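Local structure of sulfate adenylyltransferase (Allochromatium vinosum, 4DNX) at residues A[57-62]-A[77-82]; A[62-67]-A[82-87]; A[240-245]-A[384-389]. The protein catalyses the transfer of the adenylyl group of ATP to sulfate, giving adenosine 5'-phosphosulfate and diphosphate, a step of sulfur metabolism. One frame throughout, in Å; residues are numbered along the deposited sequence.

Contact 1: residues A[57-62]-A[77-82]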
loop_
_atom_site.group_PDB
_atom_site.type_symbol
_atom_site.label_atom_id
_atom_site.label_comp_id
_atom_site.label_asym_id
_atom_site.label_seq_id
_atom_site.Cartn_x
_atom_site.Cartn_y
_atom_site.Cartn_z
ATOM N N GLY A 57 -2.683 -22.718 -4.151
ATOM C CA GLY A 57 -1.325 -22.846 -4.659
ATOM C C GLY A 57 -1.283 -23.349 -6.080
ATOM O O GLY A 57 -2.183 -23.093 -6.866
ATOM N N PHE A 58 -0.225 -24.089 -6.412
ATOM C CA PHE A 58 0.008 -24.480 -7.805
ATOM C C PHE A 58 -0.681 -25.791 -8.101
ATOM O O PHE A 58 -0.740 -26.667 -7.247
ATOM C CB PHE A 58 1.506 -24.580 -8.085
ATOM C CG PHE A 58 2.218 -23.235 -8.080
ATOM C CD1 PHE A 58 2.099 -22.357 -9.172
ATOM C CD2 PHE A 58 2.990 -22.845 -6.993
ATOM C CE1 PHE A 58 2.756 -21.125 -9.166
ATOM C CE2 PHE A 58 3.660 -21.616 -6.973
ATOM C CZ PHE A 58 3.541 -20.737 -8.066
ATOM N N MET A 59 -1.173 -25.908 -9.327
ATOM C CA MET A 59 -2.021 -27.010 -9.772
ATOM C C MET A 59 -1.217 -28.229 -10.135
ATOM O O MET A 59 -0.131 -28.129 -10.718
ATOM C CB MET A 59 -2.805 -26.583 -11.021
ATOM C CG MET A 59 -3.807 -25.511 -10.769
ATOM S SD MET A 59 -4.760 -25.197 -12.264
ATOM C CE MET A 59 -5.652 -23.719 -11.753
ATOM N N ASN A 60 -1.793 -29.408 -9.859
ATOM C CA ASN A 60 -1.260 -30.627 -10.493
ATOM C C ASN A 60 -1.691 -30.703 -11.976
ATOM O O ASN A 60 -2.504 -29.851 -12.456
ATOM C CB ASN A 60 -1.665 -31.891 -9.725
ATOM C CG ASN A 60 -3.171 -32.109 -9.682
ATOM O OD1 ASN A 60 -3.928 -31.680 -10.566
ATOM N ND2 ASN A 60 -3.605 -32.839 -8.667
ATOM N N LEU A 61 -1.164 -31.684 -12.699
ATOM C CA LEU A 61 -1.433 -31.775 -14.119
ATOM C C LEU A 61 -2.922 -31.999 -14.410
ATOM O O LEU A 61 -3.466 -31.402 -15.340
ATOM C CB LEU A 61 -0.632 -32.933 -14.719
ATOM C CG LEU A 61 0.314 -32.568 -15.835
ATOM C CD1 LEU A 61 0.947 -33.845 -16.429
ATOM C CD2 LEU A 61 -0.367 -31.719 -16.919
ATOM N N ALA A 62 -3.600 -32.835 -13.625
ATOM C CA ALA A 62 -5.061 -33.032 -13.867
ATOM C C ALA A 62 -5.907 -31.734 -13.740
ATOM O O ALA A 62 -6.770 -31.465 -14.566
ATOM C CB ALA A 62 -5.623 -34.136 -12.948
ATOM N N ARG A 77 -14.477 -26.605 -9.120
ATOM C CA ARG A 77 -14.329 -25.132 -8.923
ATOM C C ARG A 77 -14.019 -24.417 -10.253
ATOM O O ARG A 77 -13.222 -24.916 -11.045
ATOM C CB ARG A 77 -13.200 -24.797 -7.914
ATOM C CG ARG A 77 -13.529 -25.071 -6.445
ATOM C CD ARG A 77 -12.301 -24.876 -5.523
ATOM N NE ARG A 77 -11.301 -25.911 -5.801
ATOM C CZ ARG A 77 -10.019 -25.869 -5.434
ATOM N NH1 ARG A 77 -9.535 -24.842 -4.758
ATOM N NH2 ARG A 77 -9.217 -26.876 -5.753
ATOM N N PHE A 78 -14.640 -23.260 -10.499
ATOM C CA PHE A 78 -14.319 -22.447 -11.660
ATOM C C PHE A 78 -12.943 -21.756 -11.497
ATOM O O PHE A 78 -12.680 -21.068 -10.495
ATOM C CB PHE A 78 -15.410 -21.393 -11.854
ATOM C CG PHE A 78 -15.135 -20.438 -12.966
ATOM C CD1 PHE A 78 -15.098 -20.879 -14.303
ATOM C CD2 PHE A 78 -14.916 -19.074 -12.695
ATOM C CE1 PHE A 78 -14.817 -19.956 -15.361
ATOM C CE2 PHE A 78 -14.649 -18.180 -13.749
ATOM C CZ PHE A 78 -14.595 -18.626 -15.064
ATOM N N PHE A 79 -12.082 -21.929 -12.500
ATOM C CA PHE A 79 -10.859 -21.142 -12.639
ATOM C C PHE A 79 -10.337 -21.161 -14.089
ATOM O O PHE A 79 -10.119 -22.227 -14.660
ATOM C CB PHE A 79 -9.778 -21.548 -11.642
ATOM C CG PHE A 79 -8.724 -20.484 -11.482
ATOM C CD1 PHE A 79 -8.938 -19.377 -10.627
ATOM C CD2 PHE A 79 -7.563 -20.502 -12.282
ATOM C CE1 PHE A 79 -8.019 -18.366 -10.512
ATOM C CE2 PHE A 79 -6.614 -19.472 -12.188
ATOM C CZ PHE A 79 -6.827 -18.387 -11.271
ATOM N N PRO A 80 -10.161 -19.985 -14.699
ATOM C CA PRO A 80 -10.034 -19.929 -16.155
ATOM C C PRO A 80 -8.711 -20.262 -16.808
ATOM O O PRO A 80 -8.718 -20.500 -18.010
ATOM C CB PRO A 80 -10.432 -18.479 -16.503
ATOM C CG PRO A 80 -10.225 -17.705 -15.306
ATOM C CD PRO A 80 -10.309 -18.638 -14.101
ATOM N N VAL A 81 -7.600 -20.246 -16.085
ATOM C CA VAL A 81 -6.293 -20.636 -16.667
ATOM C C VAL A 81 -5.500 -21.524 -15.709
ATOM O O VAL A 81 -5.641 -21.442 -14.505
ATOM C CB VAL A 81 -5.406 -19.392 -17.055
ATOM C CG1 VAL A 81 -6.167 -18.473 -18.032
ATOM C CG2 VAL A 81 -4.936 -18.653 -15.807
ATOM N N PRO A 82 -4.619 -22.361 -16.240
ATOM C CA PRO A 82 -3.829 -23.203 -15.362
ATOM C C PRO A 82 -2.915 -22.318 -14.545
ATOM O O PRO A 82 -2.497 -21.282 -15.039
ATOM C CB PRO A 82 -2.983 -24.063 -16.324
ATOM C CG PRO A 82 -3.473 -23.845 -17.693
ATOM C CD PRO A 82 -4.506 -22.721 -17.664
#
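Met59 reaches across to Phe79, Val81 and Pro82 in the PUA-like domain, joining the turn between strand 57-58 and helix 61-70 to the loop that follows that helix. The apolar contacts all come from the end of one side chain. Its CG stands anti to the carbonyl carbon (chi1 -67°) and the chain runs extended from there, which carries the methyl CE up to Phe79 CD2 at 3.8 Å, on an oblique line to the ring. Met59 SD lies alongside the backbone of Pro82, 3.8 Å from Pro82 CA.

The polar bonds run to residues outside the two segments: Met59 N bonds to Leu83 O, and Asn60, at the N-cap of helix 61-70, uses OD1 to accept from the N of Asp63. The Phe79 ring is also met edge-to-face by Phe52 and Tyr282, so Met59 joins both aromatic and aliphatic neighbours around it.

Within 77-82, Pro80 CD lies 3.6 Å above one face of the Phe79 ring, toward its rim, and Val81 O sits at the ring edge in its plane. That same oxygen, Val81 O, is 3.6 Å from Met59 CE.

Contact 2: residues A[62-67]-A[82-87]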
loop_
_atom_site.group_PDB
_atom_site.type_symbol
_atom_site.label_atom_id
_atom_site.label_comp_id
_atom_site.label_asym_id
_atom_site.label_seq_id
_atom_site.Cartn_x
_atom_site.Cartn_y
_atom_site.Cartn_z
ATOM N N ALA A 62 -3.600 -32.835 -13.625
ATOM C CA ALA A 62 -5.061 -33.032 -13.867
ATOM C C ALA A 62 -5.907 -31.734 -13.740
ATOM O O ALA A 62 -6.770 -31.465 -14.566
ATOM C CB ALA A 62 -5.623 -34.136 -12.948
ATOM N N ASP A 63 -5.647 -30.944 -12.710
ATOM C CA ASP A 63 -6.317 -29.655 -12.580
ATOM C C ASP A 63 -5.927 -28.684 -13.705
ATOM O O ASP A 63 -6.771 -27.911 -14.197
ATOM C CB ASP A 63 -6.002 -29.009 -11.213
ATOM C CG ASP A 63 -6.774 -29.655 -10.070
ATOM O OD1 ASP A 63 -7.905 -30.126 -10.321
ATOM O OD2 ASP A 63 -6.261 -29.687 -8.922
ATOM N N ALA A 64 -4.640 -28.670 -14.072
ATOM C CA ALA A 64 -4.197 -27.806 -15.175
ATOM C C ALA A 64 -4.871 -28.173 -16.503
ATOM O O ALA A 64 -5.304 -27.269 -17.273
ATOM C CB ALA A 64 -2.662 -27.788 -15.299
ATOM N N LEU A 65 -4.992 -29.486 -16.770
ATOM C CA LEU A 65 -5.661 -29.958 -18.022
ATOM C C LEU A 65 -7.138 -29.590 -17.996
ATOM O O LEU A 65 -7.687 -29.118 -18.991
ATOM C CB LEU A 65 -5.444 -31.460 -18.210
ATOM C CG LEU A 65 -3.998 -31.771 -18.564
ATOM C CD1 LEU A 65 -3.747 -33.226 -18.109
ATOM C CD2 LEU A 65 -3.753 -31.602 -20.066
ATOM N N SER A 66 -7.740 -29.711 -16.815
ATOM C CA SER A 66 -9.165 -29.397 -16.688
ATOM C C SER A 66 -9.395 -27.870 -16.828
ATOM O O SER A 66 -10.307 -27.445 -17.535
ATOM C CB SER A 66 -9.715 -29.916 -15.363
ATOM O OG SER A 66 -11.143 -29.787 -15.346
ATOM N N SER A 67 -8.532 -27.066 -16.208
ATOM C CA SER A 67 -8.635 -25.582 -16.310
ATOM C C SER A 67 -8.470 -25.115 -17.785
ATOM O O SER A 67 -9.273 -24.301 -18.323
ATOM C CB SER A 67 -7.557 -24.937 -15.409
ATOM O OG SER A 67 -7.789 -23.541 -15.418
ATOM N N PRO A 82 -4.619 -22.361 -16.240
ATOM C CA PRO A 82 -3.829 -23.203 -15.362
ATOM C C PRO A 82 -2.915 -22.318 -14.545
ATOM O O PRO A 82 -2.497 -21.282 -15.039
ATOM C CB PRO A 82 -2.983 -24.063 -16.324
ATOM C CG PRO A 82 -3.473 -23.845 -17.693
ATOM C CD PRO A 82 -4.506 -22.721 -17.664
ATOM N N LEU A 83 -2.645 -22.698 -13.290
ATOM C CA LEU A 83 -1.638 -22.034 -12.488
ATOM C C LEU A 83 -0.546 -23.046 -12.239
ATOM O O LEU A 83 -0.672 -23.881 -11.342
ATOM C CB LEU A 83 -2.204 -21.610 -11.129
ATOM C CG LEU A 83 -3.195 -20.451 -11.087
ATOM C CD1 LEU A 83 -3.495 -20.134 -9.583
ATOM C CD2 LEU A 83 -2.680 -19.208 -11.837
ATOM N N LEU A 84 0.510 -22.985 -13.044
ATOM C CA LEU A 84 1.550 -24.018 -12.984
ATOM C C LEU A 84 2.867 -23.462 -12.456
ATOM O O LEU A 84 3.211 -22.274 -12.636
ATOM C CB LEU A 84 1.763 -24.625 -14.375
ATOM C CG LEU A 84 0.674 -25.602 -14.861
ATOM C CD1 LEU A 84 0.815 -25.845 -16.336
ATOM C CD2 LEU A 84 0.782 -26.954 -14.093
ATOM N N CYS A 85 3.610 -24.334 -11.776
ATOM C CA CYS A 85 5.020 -24.048 -11.432
ATOM C C CYS A 85 5.863 -25.075 -12.163
ATOM O O CYS A 85 6.069 -26.210 -11.686
ATOM C CB CYS A 85 5.254 -24.173 -9.913
ATOM S SG CYS A 85 6.961 -23.753 -9.506
ATOM N N LEU A 86 6.317 -24.674 -13.349
ATOM C CA LEU A 86 7.104 -25.557 -14.216
ATOM C C LEU A 86 8.576 -25.238 -14.043
ATOM O O LEU A 86 8.948 -24.075 -13.952
ATOM C CB LEU A 86 6.702 -25.333 -15.673
ATOM C CG LEU A 86 5.331 -25.896 -16.084
ATOM C CD1 LEU A 86 4.935 -25.402 -17.472
ATOM C CD2 LEU A 86 5.441 -27.405 -16.103
ATOM N N LEU A 87 9.400 -26.280 -14.040
ATOM C CA LEU A 87 10.853 -26.186 -13.779
ATOM C C LEU A 87 11.570 -27.074 -14.807
ATOM O O LEU A 87 11.023 -28.079 -15.275
ATOM C CB LEU A 87 11.158 -26.716 -12.395
ATOM C CG LEU A 87 10.478 -26.025 -11.180
ATOM C CD1 LEU A 87 10.874 -26.855 -9.956
ATOM C CD2 LEU A 87 10.928 -24.573 -11.057
#
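Ala64 CB touches both Pro82 and Leu84, two residues of the chain leading into strand 86-87, which approach it from directions roughly at right angles. The methyl carbon Ala64 CB is 3.7 Å from Leu84 CD2 and 3.9 Å from Pro82 CB, so one small side chain on helix 61-70 meets two larger apolar groups. Leu84 turns its branched end to the helix: with CG anti to the carbonyl carbon (chi1 -75°), CD2 makes the nearest approach, while CG and CD1 are close behind. The backbones come near as well, Ala64 CA and Pro82 CA being 4.6 Å apart, a spacing that the short side chain of alanine permits.

One turn further along the helix, Ser67 borders the other end of the proline ring. Ser67 OG is 3.5 Å from Pro82 N, but this nitrogen carries no hydrogen and the pair is a packing contact. With OG anti to the Ser67 backbone N (chi1 -173°), the hydroxyl points to the loop just ahead of Pro82, where it is hydrogen-bonded to Phe79 O.

Further out, Met131 and Val135 of helix 125-136 pack on Ala64 and Pro82 respectively. Cys85 and Leu87 make backbone bonds with Ile157 and Thr155 of strand 155-163, which probably fixes the position from which Leu84 reaches the helix. The helix itself is held in shape by regular bonds such as Ser67 N to Asp63 O.

The contact rests on apolar and van der Waals packing, without a hydrogen bond between the two segments. Small methyl and ring contacts let helix and chain approach closely, while their orientation is probably set by the bond of Ser67 to Phe79 and the pairing with strand 155-163.

Contact 3: residues A[240-245]-A[384-389]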
loop_
_atom_site.group_PDB
_atom_site.type_symbol
_atom_site.label_atom_id
_atom_site.label_comp_id
_atom_site.label_asym_id
_atom_site.label_seq_id
_atom_site.Cartn_x
_atom_site.Cartn_y
_atom_site.Cartn_z
ATOM N N ALA A 240 6.862 5.088 -14.437
ATOM C CA ALA A 240 5.816 5.048 -13.422
ATOM C C ALA A 240 5.487 6.388 -12.740
ATOM O O ALA A 240 4.281 6.715 -12.630
ATOM C CB ALA A 240 6.149 3.977 -12.372
ATOM N N PRO A 241 6.472 7.161 -12.272
ATOM C CA PRO A 241 6.126 8.431 -11.602
ATOM C C PRO A 241 5.346 9.382 -12.515
ATOM O O PRO A 241 4.434 10.096 -12.057
ATOM C CB PRO A 241 7.492 9.055 -11.279
ATOM C CG PRO A 241 8.426 7.945 -11.268
ATOM C CD PRO A 241 7.937 6.939 -12.238
ATOM N N VAL A 242 5.718 9.415 -13.795
ATOM C CA VAL A 242 5.097 10.332 -14.741
ATOM C C VAL A 242 3.692 9.788 -15.053
ATOM O O VAL A 242 2.723 10.553 -15.108
ATOM C CB VAL A 242 5.995 10.498 -16.019
ATOM C CG1 VAL A 242 5.332 11.436 -17.067
ATOM C CG2 VAL A 242 7.382 11.038 -15.616
ATOM N N ARG A 243 3.567 8.471 -15.251
ATOM C CA ARG A 243 2.276 7.848 -15.535
ATOM C C ARG A 243 1.317 8.120 -14.376
ATOM O O ARG A 243 0.160 8.526 -14.586
ATOM C CB ARG A 243 2.419 6.312 -15.716
ATOM C CG ARG A 243 1.149 5.703 -16.274
ATOM C CD ARG A 243 0.768 4.320 -15.773
ATOM N NE ARG A 243 1.458 3.857 -14.558
ATOM C CZ ARG A 243 2.073 2.683 -14.480
ATOM N NH1 ARG A 243 2.097 1.898 -15.550
ATOM N NH2 ARG A 243 2.668 2.299 -13.343
ATOM N N ASP A 244 1.834 7.935 -13.153
ATOM C CA ASP A 244 1.011 8.124 -11.947
ATOM C C ASP A 244 0.552 9.570 -11.834
ATOM O O ASP A 244 -0.631 9.813 -11.572
ATOM C CB ASP A 244 1.832 7.771 -10.696
ATOM C CG ASP A 244 2.016 6.275 -10.514
ATOM O OD1 ASP A 244 1.476 5.464 -11.311
ATOM O OD2 ASP A 244 2.716 5.909 -9.526
ATOM N N ALA A 245 1.473 10.525 -12.014
ATOM C CA ALA A 245 1.101 11.950 -11.946
ATOM C C ALA A 245 0.003 12.283 -12.969
ATOM O O ALA A 245 -0.943 13.020 -12.664
ATOM C CB ALA A 245 2.302 12.830 -12.200
ATOM N N ALA A 384 -1.454 16.844 -20.514
ATOM C CA ALA A 384 -0.504 17.129 -21.590
ATOM C C ALA A 384 0.773 17.760 -21.034
ATOM O O ALA A 384 1.902 17.428 -21.483
ATOM C CB ALA A 384 -1.148 18.053 -22.631
ATOM N N GLN A 385 0.629 18.718 -20.106
ATOM C CA GLN A 385 1.818 19.413 -19.599
ATOM C C GLN A 385 2.785 18.444 -18.885
ATOM O O GLN A 385 4.019 18.532 -19.079
ATOM C CB GLN A 385 1.481 20.571 -18.667
ATOM C CG GLN A 385 2.636 21.505 -18.463
ATOM C CD GLN A 385 3.035 22.179 -19.788
ATOM O OE1 GLN A 385 2.189 22.763 -20.480
ATOM N NE2 GLN A 385 4.301 22.039 -20.168
ATOM N N ILE A 386 2.225 17.553 -18.085
ATOM C CA ILE A 386 3.021 16.556 -17.336
ATOM C C ILE A 386 3.861 15.711 -18.318
ATOM O O ILE A 386 5.088 15.556 -18.146
ATOM C CB ILE A 386 2.144 15.694 -16.454
ATOM C CG1 ILE A 386 1.726 16.499 -15.216
ATOM C CG2 ILE A 386 2.847 14.335 -16.045
ATOM C CD1 ILE A 386 0.630 15.816 -14.426
ATOM N N LEU A 387 3.199 15.233 -19.367
ATOM C CA LEU A 387 3.884 14.436 -20.404
ATOM C C LEU A 387 4.895 15.272 -21.221
ATOM O O LEU A 387 6.018 14.813 -21.499
ATOM C CB LEU A 387 2.860 13.727 -21.295
ATOM C CG LEU A 387 2.108 12.652 -20.469
ATOM C CD1 LEU A 387 0.893 12.149 -21.192
ATOM C CD2 LEU A 387 3.078 11.491 -20.122
ATOM N N MET A 388 4.538 16.501 -21.595
ATOM C CA MET A 388 5.465 17.331 -22.386
ATOM C C MET A 388 6.711 17.654 -21.593
ATOM O O MET A 388 7.815 17.702 -22.152
ATOM C CB MET A 388 4.802 18.619 -22.865
ATOM C CG MET A 388 3.875 18.314 -24.003
ATOM S SD MET A 388 3.161 19.743 -24.766
ATOM C CE MET A 388 2.064 20.228 -23.427
ATOM N N ASP A 389 6.531 17.844 -20.284
ATOM C CA ASP A 389 7.648 18.191 -19.409
ATOM C C ASP A 389 8.580 17.000 -19.322
ATOM O O ASP A 389 9.810 17.189 -19.399
ATOM C CB ASP A 389 7.171 18.609 -18.009
ATOM C CG ASP A 389 6.645 20.048 -17.967
ATOM O OD1 ASP A 389 6.684 20.761 -18.987
ATOM O OD2 ASP A 389 6.139 20.451 -16.900
#
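Ile386 and Leu387 of helix 381-393 pack against Val242 and Ala245 of helix 240-254. Over these segments the helices run antiparallel, at 164°, with their axes 9.7 Å apart at closest approach.

Apolar contacts carry the interface. Val242 CG1, anti to its own backbone N at chi1 178°, is the branch that does the touching: it lies 3.8 Å from Leu387 CD2 and 4.0 Å from Ile386 CG2. The Val242 and Ile386 side chains pass alongside each other in opposite directions, whereas Leu387 comes in across the valine. Ile386 uses both branches: CG2 faces Val242 and the tip CD1 reaches Ala245, where Ile386 CD1 is 3.7 Å from Ala245 O and somewhat farther from the alanine methyl. Replacing Ile386 by an alanine would probably open a gap beside Ala245 and remove the CG2 contact of Val242, leaving the valine to Leu387 and Tyr390 on that helix.

Polar interactions stay within each helix or turn to other parts of the fold. Gln385 NE2 donates to Asp389 OD1 at 3.0 Å; the acceptor lies in the amide plane, but the donor stands above the carboxylate plane, 43° out of it. Asp389 also forms a salt bridge with Arg392. On the opposite helix, Arg243 NH1 is hydrogen-bonded to Arg201 O.

Pro18 and Asp17 of the second subunit pack on Ala240 and Pro241, close to this site. The arrangement is a near-antiparallel helix pair in the ATP-sulfurylase domain, where helix 240-254 is the crossover between parallel strands 223-230 and 260-266 of the Rossmann-like sheet.

Overall arrangement
Contacts 1 and 2 form one continuous region of the PUA-like domain, their centres about 5 Å apart. They share Ala62 and Pro82, both use helix 61-70, and their segments alternate along the chain. Two probable hydrogen bonds join them, Ser67 OG with Phe79 O at 2.8 Å and Met59 N with Leu83 O at 2.9 Å, while the Phe58 ring packs on the backbone at Leu84 and Cys85. Contact 3 belongs to the ATP-sulfurylase domain, on the opposite side of the chain's centre: its centre is about 40 Å from either of the others, and the nearest atoms are about 22 Å away.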